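Local coordinates for protein Poly(Beta-D-mannuronate) lyase (Pseudopedobacter saltans, PDB 7O79) that probably cleaves poly(beta-D-mannuronate), the mannuronate-rich form of alginate, as a lyase of polysaccharide lyase family 6, at residues 79-85 / 106-110; 113-119 / 137-143; 134-138 / 162-166. One frame throughout, in Å; residues are numbered along the deposited sequence.

Interaction 1 of 3, residues 79-85 / 106-110; sequences LFKDGSL and VDFNP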
loop_
_atom_site.group_PDB
_atom_site.type_symbol
_atom_site.label_atom_id
_atom_site.label_comp_id
_atom_site.label_asym_id
_atom_site.label_seq_id
_atom_site.Cartn_x
_atom_site.Cartn_y
_atom_site.Cartn_z
ATOM N N LEU A 79 -0.684 -11.960 20.023
ATOM C CA LEU A 79 0.683 -11.536 19.742
ATOM C C LEU A 79 1.415 -12.698 19.086
ATOM O O LEU A 79 1.408 -13.819 19.612
ATOM C CB LEU A 79 1.416 -11.084 21.017
ATOM C CG LEU A 79 2.953 -10.930 20.961
ATOM C CD1 LEU A 79 3.420 -9.776 20.068
ATOM C CD2 LEU A 79 3.521 -10.745 22.362
ATOM N N PHE A 80 2.003 -12.439 17.920
ATOM C CA PHE A 80 2.864 -13.392 17.231
ATOM C C PHE A 80 4.307 -12.942 17.423
ATOM O O PHE A 80 4.689 -11.851 16.978
ATOM C CB PHE A 80 2.523 -13.486 15.745
ATOM C CG PHE A 80 1.213 -14.154 15.470
ATOM C CD1 PHE A 80 0.025 -13.452 15.598
ATOM C CD2 PHE A 80 1.162 -15.483 15.100
ATOM C CE1 PHE A 80 -1.192 -14.058 15.348
ATOM C CE2 PHE A 80 -0.062 -16.101 14.849
ATOM C CZ PHE A 80 -1.237 -15.377 14.973
ATOM N N LYS A 81 5.098 -13.773 18.095
ATOM C CA LYS A 81 6.427 -13.367 18.532
ATOM C C LYS A 81 7.202 -14.622 18.902
ATOM O O LYS A 81 6.609 -15.648 19.249
ATOM C CB LYS A 81 6.331 -12.386 19.712
ATOM C CG LYS A 81 7.654 -11.838 20.263
ATOM C CD LYS A 81 7.359 -10.810 21.347
ATOM C CE LYS A 81 8.604 -10.331 22.082
ATOM N NZ LYS A 81 9.551 -9.559 21.242
ATOM N N ASP A 82 8.526 -14.549 18.775
ATOM C CA ASP A 82 9.396 -15.700 19.036
ATOM C C ASP A 82 9.040 -16.877 18.136
ATOM O O ASP A 82 8.975 -18.029 18.576
ATOM C CB ASP A 82 9.354 -16.106 20.508
ATOM C CG ASP A 82 9.801 -14.987 21.429
ATOM O OD1 ASP A 82 10.434 -14.034 20.925
ATOM O OD2 ASP A 82 9.535 -15.057 22.654
ATOM N N GLY A 83 8.811 -16.592 16.860
ATOM C CA GLY A 83 8.381 -17.628 15.944
ATOM C C GLY A 83 8.678 -17.205 14.528
ATOM O O GLY A 83 9.150 -16.096 14.278
ATOM N N SER A 84 8.408 -18.106 13.595
ATOM C CA SER A 84 8.645 -17.815 12.187
ATOM C C SER A 84 7.926 -18.888 11.393
ATOM O O SER A 84 7.357 -19.818 11.959
ATOM C CB SER A 84 10.135 -17.783 11.846
ATOM O OG SER A 84 10.707 -19.066 11.993
ATOM N N LEU A 85 7.946 -18.750 10.076
ATOM C CA LEU A 85 7.323 -19.699 9.180
ATOM C C LEU A 85 8.322 -20.044 8.096
ATOM O O LEU A 85 9.417 -19.480 8.019
ATOM C CB LEU A 85 6.038 -19.138 8.548
ATOM C CG LEU A 85 4.955 -18.622 9.495
ATOM C CD1 LEU A 85 3.828 -17.977 8.677
ATOM C CD2 LEU A 85 4.419 -19.734 10.419
ATOM N N VAL A 106 5.589 -9.269 15.998
ATOM C CA VAL A 106 6.824 -8.628 16.452
ATOM C C VAL A 106 8.004 -9.508 16.064
ATOM O O VAL A 106 8.082 -10.664 16.490
ATOM C CB VAL A 106 6.802 -8.370 17.969
ATOM C CG1 VAL A 106 8.149 -7.835 18.462
ATOM C CG2 VAL A 106 5.673 -7.412 18.339
ATOM N N ASP A 107 8.920 -8.961 15.253
ATOM C CA ASP A 107 10.132 -9.653 14.793
ATOM C C ASP A 107 9.933 -11.136 14.488
ATOM O O ASP A 107 10.791 -11.966 14.806
ATOM C CB ASP A 107 11.267 -9.499 15.808
ATOM C CG ASP A 107 11.559 -8.065 16.131
ATOM O OD1 ASP A 107 11.508 -7.237 15.198
ATOM O OD2 ASP A 107 11.833 -7.752 17.313
ATOM N N PHE A 108 8.817 -11.469 13.843
ATOM C CA PHE A 108 8.415 -12.853 13.584
ATOM C C PHE A 108 9.127 -13.419 12.354
ATOM O O PHE A 108 8.507 -13.910 11.405
ATOM C CB PHE A 108 6.903 -12.905 13.424
ATOM C CG PHE A 108 6.292 -14.241 13.742
ATOM C CD1 PHE A 108 6.131 -14.661 15.052
ATOM C CD2 PHE A 108 5.838 -15.058 12.714
ATOM C CE1 PHE A 108 5.539 -15.889 15.342
ATOM C CE2 PHE A 108 5.247 -16.295 12.983
ATOM C CZ PHE A 108 5.096 -16.713 14.308
ATOM N N ASN A 109 10.467 -13.395 12.414
ATOM C CA ASN A 109 11.324 -13.512 11.245
ATOM C C ASN A 109 12.041 -14.859 11.149
ATOM O O ASN A 109 12.435 -15.444 12.161
ATOM C CB ASN A 109 12.363 -12.384 11.234
ATOM C CG ASN A 109 11.722 -11.014 11.115
ATOM O OD1 ASN A 109 10.792 -10.831 10.325
ATOM N ND2 ASN A 109 12.231 -10.041 11.868
ATOM N N PRO A 110 12.232 -15.360 9.938
ATOM C CA PRO A 110 13.020 -16.577 9.731
ATOM C C PRO A 110 14.503 -16.222 9.746
ATOM O O PRO A 110 14.880 -15.059 9.903
ATOM C CB PRO A 110 12.566 -17.035 8.350
ATOM C CG PRO A 110 12.372 -15.718 7.623
ATOM C CD PRO A 110 11.847 -14.743 8.653
HETATM O O HOH W 1 10.118 -12.473 17.661
HETATM O O HOH W 2 11.823 -15.337 14.809
#

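Interaction 2 of 3, residues 113-119 / 137-143; sequences KSTGYYW and KNNMQPL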
loop_
_atom_site.group_PDB
_atom_site.type_symbol
_atom_site.label_atom_id
_atom_site.label_comp_id
_atom_site.label_asym_id
_atom_site.label_seq_id
_atom_site.Cartn_x
_atom_site.Cartn_y
_atom_site.Cartn_z
ATOM N N LYS A 113 16.706 -14.239 4.904
ATOM C CA LYS A 113 15.809 -13.296 4.237
ATOM C C LYS A 113 15.050 -13.948 3.084
ATOM O O LYS A 113 13.881 -13.630 2.834
ATOM C CB LYS A 113 16.616 -12.094 3.740
ATOM C CG LYS A 113 15.860 -11.162 2.796
ATOM C CD LYS A 113 16.747 -10.019 2.323
ATOM C CE LYS A 113 17.761 -10.454 1.259
ATOM N NZ LYS A 113 18.442 -9.252 0.674
ATOM N N SER A 114 15.694 -14.867 2.371
ATOM C CA SER A 114 15.083 -15.530 1.226
ATOM C C SER A 114 13.943 -16.474 1.599
ATOM O O SER A 114 13.232 -16.937 0.706
ATOM C CB SER A 114 16.156 -16.302 0.480
ATOM O OG SER A 114 16.627 -17.339 1.325
ATOM N N THR A 115 13.756 -16.787 2.876
ATOM C CA THR A 115 12.589 -17.555 3.302
ATOM C C THR A 115 11.416 -16.579 3.355
ATOM O O THR A 115 11.188 -15.893 4.358
ATOM C CB THR A 115 12.847 -18.218 4.647
ATOM O OG1 THR A 115 13.967 -19.105 4.526
ATOM C CG2 THR A 115 11.628 -19.025 5.096
ATOM N N GLY A 116 10.677 -16.494 2.250
ATOM C CA GLY A 116 9.621 -15.500 2.111
ATOM C C GLY A 116 8.263 -15.948 2.632
ATOM O O GLY A 116 7.877 -17.109 2.492
ATOM N N TYR A 117 7.536 -14.994 3.224
ATOM C CA TYR A 117 6.113 -15.136 3.524
ATOM C C TYR A 117 5.512 -13.773 3.870
ATOM O O TYR A 117 6.216 -12.865 4.339
ATOM C CB TYR A 117 5.866 -16.135 4.665
ATOM C CG TYR A 117 6.684 -15.958 5.946
ATOM C CD1 TYR A 117 6.222 -15.149 6.980
ATOM C CD2 TYR A 117 7.859 -16.673 6.157
ATOM C CE1 TYR A 117 6.937 -15.001 8.160
ATOM C CE2 TYR A 117 8.580 -16.541 7.346
ATOM C CZ TYR A 117 8.109 -15.706 8.349
ATOM O OH TYR A 117 8.800 -15.558 9.544
ATOM N N TYR A 118 4.211 -13.630 3.613
ATOM C CA TYR A 118 3.531 -12.409 4.031
ATOM C C TYR A 118 3.355 -12.399 5.544
ATOM O O TYR A 118 3.444 -13.428 6.214
ATOM C CB TYR A 118 2.135 -12.286 3.422
ATOM C CG TYR A 118 2.009 -12.280 1.928
ATOM C CD1 TYR A 118 1.856 -13.466 1.225
ATOM C CD2 TYR A 118 1.986 -11.081 1.216
ATOM C CE1 TYR A 118 1.714 -13.467 -0.151
ATOM C CE2 TYR A 118 1.842 -11.072 -0.167
ATOM C CZ TYR A 118 1.706 -12.263 -0.843
ATOM O OH TYR A 118 1.555 -12.261 -2.222
ATOM N N TRP A 119 3.045 -11.224 6.084
ATOM C CA TRP A 119 2.551 -11.222 7.452
ATOM C C TRP A 119 1.026 -11.229 7.487
ATOM O O TRP A 119 0.430 -11.934 8.311
ATOM C CB TRP A 119 3.142 -10.040 8.223
ATOM C CG TRP A 119 4.492 -10.408 8.810
ATOM C CD1 TRP A 119 5.245 -11.500 8.492
ATOM C CD2 TRP A 119 5.233 -9.685 9.794
ATOM N NE1 TRP A 119 6.405 -11.507 9.221
ATOM C CE2 TRP A 119 6.424 -10.399 10.027
ATOM C CE3 TRP A 119 5.005 -8.500 10.498
ATOM C CZ2 TRP A 119 7.383 -9.977 10.945
ATOM C CZ3 TRP A 119 5.968 -8.071 11.407
ATOM C CH2 TRP A 119 7.139 -8.817 11.627
ATOM N N LYS A 137 9.605 -6.886 10.375
ATOM C CA LYS A 137 9.655 -7.888 9.314
ATOM C C LYS A 137 10.895 -7.680 8.447
ATOM O O LYS A 137 11.192 -6.557 8.018
ATOM C CB LYS A 137 8.400 -7.834 8.453
ATOM C CG LYS A 137 8.340 -8.963 7.435
ATOM C CD LYS A 137 7.192 -8.789 6.444
ATOM C CE LYS A 137 6.772 -10.126 5.893
ATOM N NZ LYS A 137 7.598 -10.487 4.683
ATOM N N ASN A 138 11.640 -8.762 8.197
ATOM C CA ASN A 138 12.931 -8.607 7.545
ATOM C C ASN A 138 13.155 -9.576 6.390
ATOM O O ASN A 138 14.261 -9.611 5.840
ATOM C CB ASN A 138 14.061 -8.712 8.581
ATOM C CG ASN A 138 14.293 -10.135 9.082
ATOM O OD1 ASN A 138 13.591 -11.071 8.706
ATOM N ND2 ASN A 138 15.321 -10.299 9.909
ATOM N N ASN A 139 12.138 -10.327 5.974
ATOM C CA ASN A 139 12.261 -11.308 4.902
ATOM C C ASN A 139 11.462 -10.877 3.676
ATOM O O ASN A 139 10.696 -9.907 3.700
ATOM C CB ASN A 139 11.790 -12.691 5.365
ATOM C CG ASN A 139 10.323 -12.698 5.806
ATOM O OD1 ASN A 139 9.787 -11.674 6.232
ATOM N ND2 ASN A 139 9.674 -13.851 5.685
ATOM N N MET A 140 11.640 -11.644 2.602
ATOM C CA MET A 140 10.939 -11.429 1.348
ATOM C C MET A 140 9.424 -11.534 1.550
ATOM O O MET A 140 8.947 -12.108 2.530
ATOM C CB MET A 140 11.409 -12.452 0.308
ATOM C CG MET A 140 12.800 -12.200 -0.320
ATOM S SD MET A 140 13.315 -10.467 -0.540
ATOM C CE MET A 140 12.266 -9.959 -1.888
ATOM N N GLN A 141 8.664 -10.957 0.586
ATOM C CA GLN A 141 7.197 -10.882 0.501
ATOM C C GLN A 141 6.672 -9.622 1.177
ATOM O O GLN A 141 7.198 -9.189 2.208
ATOM C CB GLN A 141 6.526 -12.133 1.082
ATOM C CG GLN A 141 6.800 -13.348 0.226
ATOM C CD GLN A 141 6.128 -13.222 -1.125
ATOM O OE1 GLN A 141 6.771 -12.952 -2.132
ATOM N NE2 GLN A 141 4.852 -13.595 -1.173
ATOM N N PRO A 142 5.647 -9.004 0.605
ATOM C CA PRO A 142 5.044 -7.828 1.243
ATOM C C PRO A 142 4.592 -8.139 2.665
ATOM O O PRO A 142 4.281 -9.283 3.011
ATOM C CB PRO A 142 3.853 -7.499 0.337
ATOM C CG PRO A 142 4.150 -8.148 -0.978
ATOM C CD PRO A 142 5.035 -9.347 -0.688
ATOM N N LEU A 143 4.588 -7.105 3.505
ATOM C CA LEU A 143 4.032 -7.263 4.843
ATOM C C LEU A 143 2.531 -7.552 4.763
ATOM O O LEU A 143 2.027 -8.513 5.367
ATOM C CB LEU A 143 4.326 -6.006 5.667
ATOM C CG LEU A 143 4.242 -6.143 7.186
ATOM C CD1 LEU A 143 5.181 -5.157 7.870
ATOM C CD2 LEU A 143 2.813 -5.954 7.681
#

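Interaction 3 of 3, residues 134-138 / 162-166; sequences FKGKN and KDIPY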
loop_
_atom_site.group_PDB
_atom_site.type_symbol
_atom_site.label_atom_id
_atom_site.label_comp_id
_atom_site.label_asym_id
_atom_site.label_seq_id
_atom_site.Cartn_x
_atom_site.Cartn_y
_atom_site.Cartn_z
ATOM N N PHE A 134 2.738 -3.944 13.701
ATOM C CA PHE A 134 3.652 -4.790 12.948
ATOM C C PHE A 134 5.049 -4.196 13.021
ATOM O O PHE A 134 5.266 -3.052 12.611
ATOM C CB PHE A 134 3.179 -4.932 11.495
ATOM C CG PHE A 134 1.737 -5.358 11.375
ATOM C CD1 PHE A 134 1.407 -6.704 11.406
ATOM C CD2 PHE A 134 0.718 -4.423 11.327
ATOM C CE1 PHE A 134 0.104 -7.120 11.316
ATOM C CE2 PHE A 134 -0.603 -4.824 11.239
ATOM C CZ PHE A 134 -0.917 -6.183 11.234
ATOM N N LYS A 135 5.997 -4.971 13.539
ATOM C CA LYS A 135 7.335 -4.454 13.786
ATOM C C LYS A 135 8.401 -5.463 13.378
ATOM O O LYS A 135 8.376 -6.614 13.825
ATOM C CB LYS A 135 7.511 -4.094 15.263
ATOM C CG LYS A 135 8.901 -3.530 15.539
ATOM C CD LYS A 135 9.104 -3.154 16.994
ATOM C CE LYS A 135 10.470 -2.507 17.196
ATOM N NZ LYS A 135 11.558 -3.486 16.944
ATOM N N GLY A 136 9.338 -5.032 12.536
ATOM C CA GLY A 136 10.574 -5.763 12.349
ATOM C C GLY A 136 10.618 -6.801 11.241
ATOM O O GLY A 136 11.606 -7.542 11.162
ATOM N N LYS A 137 9.605 -6.886 10.375
ATOM C CA LYS A 137 9.655 -7.888 9.314
ATOM C C LYS A 137 10.895 -7.680 8.447
ATOM O O LYS A 137 11.192 -6.557 8.018
ATOM C CB LYS A 137 8.400 -7.834 8.453
ATOM C CG LYS A 137 8.340 -8.963 7.435
ATOM C CD LYS A 137 7.192 -8.789 6.444
ATOM C CE LYS A 137 6.772 -10.126 5.893
ATOM N NZ LYS A 137 7.598 -10.487 4.683
ATOM N N ASN A 138 11.640 -8.762 8.197
ATOM C CA ASN A 138 12.931 -8.607 7.545
ATOM C C ASN A 138 13.155 -9.576 6.390
ATOM O O ASN A 138 14.261 -9.611 5.840
ATOM C CB ASN A 138 14.061 -8.712 8.581
ATOM C CG ASN A 138 14.293 -10.135 9.082
ATOM O OD1 ASN A 138 13.591 -11.071 8.706
ATOM N ND2 ASN A 138 15.321 -10.299 9.909
ATOM N N LYS A 162 6.103 -0.362 11.922
ATOM C CA LYS A 162 7.248 0.262 12.564
ATOM C C LYS A 162 8.515 -0.551 12.334
ATOM O O LYS A 162 8.507 -1.774 12.499
ATOM C CB LYS A 162 7.012 0.398 14.065
ATOM C CG LYS A 162 8.190 0.990 14.813
ATOM C CD LYS A 162 7.925 1.037 16.303
ATOM C CE LYS A 162 8.711 2.163 16.975
ATOM N NZ LYS A 162 8.624 2.068 18.464
ATOM N N ASP A 163 9.608 0.146 12.010
ATOM C CA ASP A 163 10.953 -0.440 11.942
ATOM C C ASP A 163 10.965 -1.698 11.077
ATOM O O ASP A 163 11.245 -2.810 11.537
ATOM C CB ASP A 163 11.509 -0.761 13.334
ATOM C CG ASP A 163 11.596 0.452 14.242
ATOM O OD1 ASP A 163 11.836 1.574 13.753
ATOM O OD2 ASP A 163 11.456 0.273 15.463
ATOM N N ILE A 164 10.637 -1.506 9.808
ATOM C CA ILE A 164 10.740 -2.600 8.851
ATOM C C ILE A 164 12.122 -2.416 8.233
ATOM O O ILE A 164 12.319 -1.486 7.433
ATOM C CB ILE A 164 9.606 -2.558 7.812
ATOM C CG1 ILE A 164 8.236 -2.442 8.511
ATOM C CG2 ILE A 164 9.682 -3.784 6.893
ATOM C CD1 ILE A 164 7.903 -3.537 9.511
ATOM N N PRO A 165 13.121 -3.214 8.624
ATOM C CA PRO A 165 14.502 -2.903 8.229
ATOM C C PRO A 165 14.695 -2.865 6.716
ATOM O O PRO A 165 14.095 -3.629 5.957
ATOM C CB PRO A 165 15.327 -4.016 8.886
ATOM C CG PRO A 165 14.377 -5.092 9.203
ATOM C CD PRO A 165 13.036 -4.439 9.434
ATOM N N TYR A 166 15.537 -1.930 6.289
ATOM C CA TYR A 166 15.765 -1.678 4.878
ATOM C C TYR A 166 16.713 -2.703 4.278
ATOM O O TYR A 166 17.813 -2.911 4.797
ATOM C CB TYR A 166 16.346 -0.281 4.707
ATOM C CG TYR A 166 16.888 0.021 3.328
ATOM C CD1 TYR A 166 16.073 -0.078 2.201
ATOM C CD2 TYR A 166 18.203 0.466 3.158
ATOM C CE1 TYR A 166 16.551 0.222 0.934
ATOM C CE2 TYR A 166 18.691 0.778 1.897
ATOM C CZ TYR A 166 17.861 0.665 0.793
ATOM O OH TYR A 166 18.330 0.985 -0.457
HETATM O O HOH W 3 13.907 -1.073 17.106
#

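Interaction 1 of 3, residues 79-85 / 106-110
Phe108 lies with its ring between two parts of the 79-85 chain, and this is where the contact is tight. On one face the Gly83-Ser84 peptide runs over the ring, Gly83 CA 3.4 Å from Phe108 CE1; a side chain on Gly83 would collide with that atom. On the opposite face sits Phe80 CB, 4.1 Å from the Phe108 ring centroid, a CH-pi contact. The Phe80 ring turns its edge to the Phe108 face in a T-shaped pair, planes 88° apart, while Leu85 CG meets the Phe108 ring at its rim. With CG of Phe108 swung anti to its own N (chi1 -155°), the ring reaches into the turn of the neighbouring coil. An alanine here would be likely to open a gap between Phe80 and the Gly83-Ser84 peptide and leave the Phe80 edge without its aromatic face. Val106 N adds a nearly straight bond to Phe80 O (2.9 Å). The solvent side, at exposed Asp82 and Asp107, is looser: one water bridges Asp82 N and Val106 O, another Gly83 O and Asn109 O. Inward, Phe80, Leu85 and Phe108 pack on Val90 of strand 89-93, and Phe108 also touches Trp119 of strand 118-122; strand 58-62 flanks Leu79 and Phe80, and strands 73-83 and 99-106 are neighbours in consecutive coils of the parallel beta-helix.

Interaction 2 of 3, residues 113-119 / 137-143
Lys137 lies along one face of the Trp119 indole, the lysine and the indole running antiparallel to each other. Lys137 CB stands 3.5 Å from the centroid of the six-membered ring of Trp119, a CH-pi contact, and Lys137 CE comes 3.3 Å from Trp119 CD1. The chain is extended until chi4 (-87°) bends NZ off the indole toward a ring of oxygens. There Lys137 NZ donates to Tyr117 O at 2.8 Å, nearly in line with that carbonyl, and within its own segment to Gln141 O and Asn139 OD1, both approached from above the carbonyl plane. The buried ammonium is thus gripped by several oxygens, which probably favour its charged form. Asn139 is fixed in turn: Asn139 ND2 gives Thr115 O a straight bond of 2.9 Å lying in the amide plane, and the same nitrogen sits 3.3 Å above the centre of the Tyr117 ring, ring and amide planes 66° apart. These are successive coils of a right-handed parallel beta-helix, the fold of the chondroitinase B-like lyases, meeting where loops lead into strands 118-122 and 144-146. Main-chain bonds set the stagger, Met140 N to Lys113 O and Trp119 N to Leu143 O, both 3.0 Å. Gln141 NE2 lies over one face of the Tyr118 ring, toward its rim, 3.3 Å from Tyr118 CE1, while Pro142 runs alongside. Farther out, Tyr117 OH is held by Phe108 O and Tyr118 OH by Arg176, Asn139 O takes a bond from Arg172, and Lys113 NZ forms a salt bridge with Asp169.

Interaction 3 of 3, residues 134-138 / 162-166
Lys135 carries CG opposite its own N (chi1 -179°) and stays extended to a bend at chi4, which lays it beside Asp163, running alongside it. Lys135 CE touches Asp163 OD2 at 3.4 Å, but Lys135 NZ stops 4.0 Å from that oxygen, too far for a salt bridge, and the attraction is probably modest. A water donates to Asp163 OD2 and takes a weak bond from Lys135 NZ. Lys162 projects from the same face as Lys135, the two forming a parallel bridge. Beneath the side chains the backbones are tied by Lys162 N to Phe134 O, a nearly straight bond of 2.9 Å, and by a weak one from Gly136 N to Lys162 O. Gly136 has a positive phi (91°) at which a CB would jam against the preceding carbonyl. Past it the pairing gives way to packing: Ile164 CD1 lies 3.7 Å from Gly136 N, Ile164 CG2 meets Lys137 O at 3.4 Å, and Pro165 CD sits 3.1 Å from the same oxygen. Inside the coil the Phe134 ring meets that of Phe161, their planes nearly parallel. Such in-register parallel pairing at a strand end, followed by side-by-side turns, is characteristic of neighbouring rungs in a parallel beta-helix.

Overall arrangement
Together the three contacts illustrate how neighbouring coils of a parallel beta-helix are joined: interactions 1 and 3 are comparable junctions at strand ends, and interaction 2 is the loop contact next to them. Their centres lie about 10 to 12 Å apart on the same side of the chain's centre. Interactions 2 and 3 share Lys137 and Asn138, so the 134-143 chain leaves one contact as it enters the other, and Leu143 CD1 meets Ile164 CD1 at 3.6 Å. Asn109 joins interaction 1 to both: Asn109 ND2 is 2.7 Å from Gly136 O, Asn109 OD1 3.1 Å from Asn138 N, both probable hydrogen bonds. Asp107 N to Lys135 O, at 2.8 Å, probably adds a backbone link between interactions 1 and 3.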